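Long-range contact in arginyl-trna synthetase (Thermus thermophilus, PDB 1IQ0), which probably catalyses the ATP-dependent attachment of L-arginine to its cognate tRNA, releasing AMP and diphosphate: residues V408-V420 against K430-I442. Numbering follows the deposited sequence.
Sequences VLEEATRRARAIV and KEEAARMVALGAI
R417 and E431 are linked across the helix pair by a salt bridge. With CG anti to the backbone N and a bend at chi2, the arginine lies across the glutamate at about a right angle, and its NE donates to E431 OE1 at 3.0 Å with an N-H...O angle of 157°. The oxygen sits in the guanidinium plane but is approached from above the carboxylate, the two planes being turned 50° apart. K430 CB packs over one guanidinium face, toward one side of it, while NH1 has a second anionic partner in E421; the K430 amine bonds to the P425 carbonyl. A434 CB lies 3.5 Å from R417 CD, packing on the aliphatic part of the arginine. Small side chains bring the axes to 8.0 Å: A416 CB rests on A434 O at 3.5 Å and also meets V437, and A412 CB faces A438 CB at 4.0 Å. One turn before R417, T413 sets its OG1 3.6 Å from A438 CB and its CG2 against E431 OE2. The hydroxyl donates to L409 O at 2.7 Å from above the carbonyl plane, opposite the backbone N-H of T413. A valine here removes the hydroxyl and would probably leave the side chain without the bond that fixes its rotation. At the two ends, V420 CG1 packs on A433 CB, and I442 CD1 reaches L409 CD2 and A412 CB. Segments 408-420 and 430-442, whose axes run at 123°, lie on helices 405-423 and 430-448 and form an alanine-lined crossing of two consecutive helices within the class I synthetase catalytic region, just before its last parallel strand, 455-457.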
loop_
_atom_site.group_PDB
_atom_site.type_symbol
_atom_site.label_atom_id
_atom_site.label_comp_id
_atom_site.label_asym_id
_atom_site.label_seq_id
_atom_site.Cartn_x
_atom_site.Cartn_y
_atom_site.Cartn_z
ATOM N N VAL A 408 20.520 2.904 4.276
ATOM C CA VAL A 408 19.790 1.889 5.018
ATOM C C VAL A 408 19.783 0.615 4.182
ATOM O O VAL A 408 19.946 -0.479 4.712
ATOM C CB VAL A 408 18.340 2.322 5.326
ATOM C CG1 VAL A 408 17.580 1.168 5.974
ATOM C CG2 VAL A 408 18.342 3.519 6.277
ATOM N N LEU A 409 19.621 0.762 2.868
ATOM C CA LEU A 409 19.619 -0.390 1.982
ATOM C C LEU A 409 20.962 -1.114 2.019
ATOM O O LEU A 409 21.008 -2.338 2.177
ATOM C CB LEU A 409 19.310 0.031 0.543
ATOM C CG LEU A 409 17.858 0.398 0.220
ATOM C CD1 LEU A 409 17.744 0.864 -1.226
ATOM C CD2 LEU A 409 16.969 -0.813 0.458
ATOM N N GLU A 410 22.056 -0.365 1.886
ATOM C CA GLU A 410 23.380 -0.976 1.887
ATOM C C GLU A 410 23.721 -1.644 3.211
ATOM O O GLU A 410 24.261 -2.742 3.228
ATOM C CB GLU A 410 24.459 0.055 1.545
ATOM C CG GLU A 410 24.696 1.112 2.609
ATOM C CD GLU A 410 25.995 1.873 2.394
ATOM O OE1 GLU A 410 26.267 2.818 3.164
ATOM O OE2 GLU A 410 26.748 1.521 1.458
ATOM N N GLU A 411 23.410 -0.980 4.318
ATOM C CA GLU A 411 23.696 -1.524 5.636
ATOM C C GLU A 411 22.852 -2.770 5.917
ATOM O O GLU A 411 23.330 -3.713 6.544
ATOM C CB GLU A 411 23.445 -0.456 6.703
ATOM C CG GLU A 411 23.650 -0.916 8.154
ATOM C CD GLU A 411 25.035 -1.501 8.415
ATOM O OE1 GLU A 411 25.963 -1.223 7.628
ATOM O OE2 GLU A 411 25.199 -2.230 9.419
ATOM N N ALA A 412 21.602 -2.777 5.456
ATOM C CA ALA A 412 20.732 -3.932 5.656
ATOM C C ALA A 412 21.208 -5.083 4.777
ATOM O O ALA A 412 21.145 -6.249 5.174
ATOM C CB ALA A 412 19.292 -3.578 5.314
ATOM N N THR A 413 21.690 -4.750 3.584
ATOM C CA THR A 413 22.187 -5.751 2.649
ATOM C C THR A 413 23.497 -6.327 3.187
ATOM O O THR A 413 23.816 -7.491 2.960
ATOM C CB THR A 413 22.446 -5.133 1.262
ATOM O OG1 THR A 413 21.214 -4.632 0.728
ATOM C CG2 THR A 413 23.033 -6.172 0.305
ATOM N N ARG A 414 24.245 -5.493 3.900
ATOM C CA ARG A 414 25.517 -5.885 4.494
ATOM C C ARG A 414 25.253 -6.978 5.519
ATOM O O ARG A 414 25.852 -8.054 5.474
ATOM C CB ARG A 414 26.144 -4.686 5.206
ATOM C CG ARG A 414 27.546 -4.906 5.740
ATOM C CD ARG A 414 28.572 -4.543 4.685
ATOM N NE ARG A 414 28.274 -3.250 4.064
ATOM C CZ ARG A 414 28.068 -2.120 4.736
ATOM N NH1 ARG A 414 28.125 -2.107 6.062
ATOM N NH2 ARG A 414 27.801 -0.997 4.081
ATOM N N ARG A 415 24.351 -6.684 6.450
ATOM C CA ARG A 415 24.010 -7.625 7.504
ATOM C C ARG A 415 23.353 -8.892 6.962
ATOM O O ARG A 415 23.610 -9.987 7.461
ATOM C CB ARG A 415 23.101 -6.953 8.531
ATOM C CG ARG A 415 23.671 -5.659 9.088
ATOM C CD ARG A 415 22.984 -5.272 10.382
ATOM N NE ARG A 415 23.451 -3.985 10.891
ATOM C CZ ARG A 415 23.385 -3.624 12.170
ATOM N NH1 ARG A 415 22.880 -4.457 13.069
ATOM N NH2 ARG A 415 23.816 -2.426 12.553
ATOM N N ALA A 416 22.512 -8.746 5.941
ATOM C CA ALA A 416 21.846 -9.900 5.347
ATOM C C ALA A 416 22.889 -10.829 4.748
ATOM O O ALA A 416 22.777 -12.049 4.852
ATOM C CB ALA A 416 20.882 -9.458 4.267
ATOM N N ARG A 417 23.897 -10.233 4.120
ATOM C CA ARG A 417 24.981 -10.975 3.485
ATOM C C ARG A 417 25.669 -11.887 4.502
ATOM O O ARG A 417 25.938 -13.054 4.225
ATOM C CB ARG A 417 26.000 -9.994 2.894
ATOM C CG ARG A 417 26.926 -10.580 1.832
ATOM C CD ARG A 417 26.136 -11.045 0.617
ATOM N NE ARG A 417 26.964 -11.205 -0.578
ATOM C CZ ARG A 417 27.962 -12.074 -0.701
ATOM N NH1 ARG A 417 28.276 -12.882 0.303
ATOM N NH2 ARG A 417 28.643 -12.138 -1.838
ATOM N N ALA A 418 25.945 -11.349 5.686
ATOM C CA ALA A 418 26.600 -12.124 6.730
ATOM C C ALA A 418 25.709 -13.274 7.187
ATOM O O ALA A 418 26.195 -14.366 7.483
ATOM C CB ALA A 418 26.944 -11.223 7.914
ATOM N N ILE A 419 24.405 -13.025 7.240
ATOM C CA ILE A 419 23.448 -14.042 7.660
ATOM C C ILE A 419 23.389 -15.200 6.664
ATOM O O ILE A 419 23.252 -16.357 7.057
ATOM C CB ILE A 419 22.032 -13.445 7.812
ATOM C CG1 ILE A 419 22.044 -12.334 8.864
ATOM C CG2 ILE A 419 21.045 -14.529 8.233
ATOM C CD1 ILE A 419 20.717 -11.609 9.004
ATOM N N VAL A 420 23.493 -14.884 5.378
ATOM C CA VAL A 420 23.445 -15.903 4.336
ATOM C C VAL A 420 24.736 -16.722 4.284
ATOM O O VAL A 420 24.735 -17.868 3.836
ATOM C CB VAL A 420 23.187 -15.265 2.947
ATOM C CG1 VAL A 420 23.210 -16.332 1.865
ATOM C CG2 VAL A 420 21.841 -14.553 2.947
ATOM N N LYS A 430 25.010 -15.790 -3.441
ATOM C CA LYS A 430 24.809 -15.212 -2.117
ATOM C C LYS A 430 24.370 -13.753 -2.146
ATOM O O LYS A 430 23.597 -13.322 -1.293
ATOM C CB LYS A 430 26.094 -15.331 -1.291
ATOM C CG LYS A 430 26.607 -16.754 -1.130
ATOM C CD LYS A 430 27.884 -16.793 -0.301
ATOM C CE LYS A 430 28.456 -18.202 -0.225
ATOM N NZ LYS A 430 27.484 -19.170 0.357
ATOM N N GLU A 431 24.863 -12.993 -3.118
ATOM C CA GLU A 431 24.509 -11.582 -3.219
ATOM C C GLU A 431 23.020 -11.394 -3.511
ATOM O O GLU A 431 22.354 -10.578 -2.871
ATOM C CB GLU A 431 25.344 -10.890 -4.296
ATOM C CG GLU A 431 25.140 -9.382 -4.335
ATOM C CD GLU A 431 25.288 -8.737 -2.963
ATOM O OE1 GLU A 431 26.377 -8.854 -2.358
ATOM O OE2 GLU A 431 24.312 -8.116 -2.488
ATOM N N GLU A 432 22.502 -12.145 -4.478
ATOM C CA GLU A 432 21.092 -12.054 -4.817
ATOM C C GLU A 432 20.261 -12.456 -3.595
ATOM O O GLU A 432 19.217 -11.861 -3.316
ATOM C CB GLU A 432 20.761 -12.975 -5.994
ATOM C CG GLU A 432 19.282 -13.002 -6.340
ATOM C CD GLU A 432 18.776 -11.675 -6.885
ATOM O OE1 GLU A 432 19.172 -10.611 -6.366
ATOM O OE2 GLU A 432 17.967 -11.701 -7.833
ATOM N N ALA A 433 20.736 -13.461 -2.864
ATOM C CA ALA A 433 20.043 -13.932 -1.668
ATOM C C ALA A 433 20.013 -12.837 -0.606
ATOM O O ALA A 433 18.989 -12.619 0.045
ATOM C CB ALA A 433 20.733 -15.171 -1.111
ATOM N N ALA A 434 21.143 -12.155 -0.432
ATOM C CA ALA A 434 21.235 -11.085 0.556
ATOM C C ALA A 434 20.320 -9.917 0.175
ATOM O O ALA A 434 19.670 -9.327 1.036
ATOM C CB ALA A 434 22.677 -10.603 0.682
ATOM N N ARG A 435 20.270 -9.594 -1.113
ATOM C CA ARG A 435 19.427 -8.496 -1.592
ATOM C C ARG A 435 17.959 -8.762 -1.267
ATOM O O ARG A 435 17.244 -7.880 -0.786
ATOM C CB ARG A 435 19.578 -8.319 -3.106
ATOM C CG ARG A 435 18.819 -7.109 -3.666
ATOM C CD ARG A 435 18.805 -7.105 -5.192
ATOM N NE ARG A 435 17.946 -8.156 -5.735
ATOM C CZ ARG A 435 16.617 -8.144 -5.670
ATOM N NH1 ARG A 435 15.986 -7.131 -5.089
ATOM N NH2 ARG A 435 15.917 -9.154 -6.173
ATOM N N MET A 436 17.515 -9.986 -1.532
ATOM C CA MET A 436 16.132 -10.366 -1.283
ATOM C C MET A 436 15.772 -10.279 0.185
ATOM O O MET A 436 14.692 -9.801 0.536
ATOM C CB MET A 436 15.868 -11.783 -1.793
ATOM C CG MET A 436 15.920 -11.899 -3.299
ATOM S SD MET A 436 15.262 -13.459 -3.908
ATOM C CE MET A 436 15.537 -13.251 -5.677
ATOM N N VAL A 437 16.674 -10.747 1.043
ATOM C CA VAL A 437 16.433 -10.716 2.479
ATOM C C VAL A 437 16.385 -9.285 3.016
ATOM O O VAL A 437 15.515 -8.949 3.821
ATOM C CB VAL A 437 17.514 -11.521 3.232
ATOM C CG1 VAL A 437 17.301 -11.423 4.728
ATOM C CG2 VAL A 437 17.463 -12.976 2.787
ATOM N N ALA A 438 17.315 -8.443 2.571
ATOM C CA ALA A 438 17.354 -7.052 3.012
ATOM C C ALA A 438 16.092 -6.322 2.544
ATOM O O ALA A 438 15.481 -5.575 3.308
ATOM C CB ALA A 438 18.596 -6.357 2.461
ATOM N N LEU A 439 15.711 -6.551 1.288
ATOM C CA LEU A 439 14.520 -5.929 0.711
ATOM C C LEU A 439 13.265 -6.388 1.447
ATOM O O LEU A 439 12.354 -5.593 1.704
ATOM C CB LEU A 439 14.396 -6.291 -0.777
ATOM C CG LEU A 439 13.165 -5.740 -1.507
ATOM C CD1 LEU A 439 13.190 -4.216 -1.478
ATOM C CD2 LEU A 439 13.146 -6.244 -2.940
ATOM N N GLY A 440 13.228 -7.679 1.777
ATOM C CA GLY A 440 12.089 -8.242 2.484
ATOM C C GLY A 440 11.966 -7.687 3.888
ATOM O O GLY A 440 10.862 -7.435 4.379
ATOM N N ALA A 441 13.105 -7.500 4.548
ATOM C CA ALA A 441 13.114 -6.963 5.899
ATOM C C ALA A 441 12.561 -5.539 5.881
ATOM O O ALA A 441 11.718 -5.174 6.699
ATOM C CB ALA A 441 14.530 -6.964 6.442
ATOM N N ILE A 442 13.041 -4.747 4.933
ATOM C CA ILE A 442 12.619 -3.359 4.792
ATOM C C ILE A 442 11.157 -3.202 4.358
ATOM O O ILE A 442 10.376 -2.520 5.034
ATOM C CB ILE A 442 13.564 -2.620 3.803
ATOM C CG1 ILE A 442 14.964 -2.550 4.421
ATOM C CG2 ILE A 442 13.024 -1.216 3.493
ATOM C CD1 ILE A 442 16.034 -2.028 3.489
#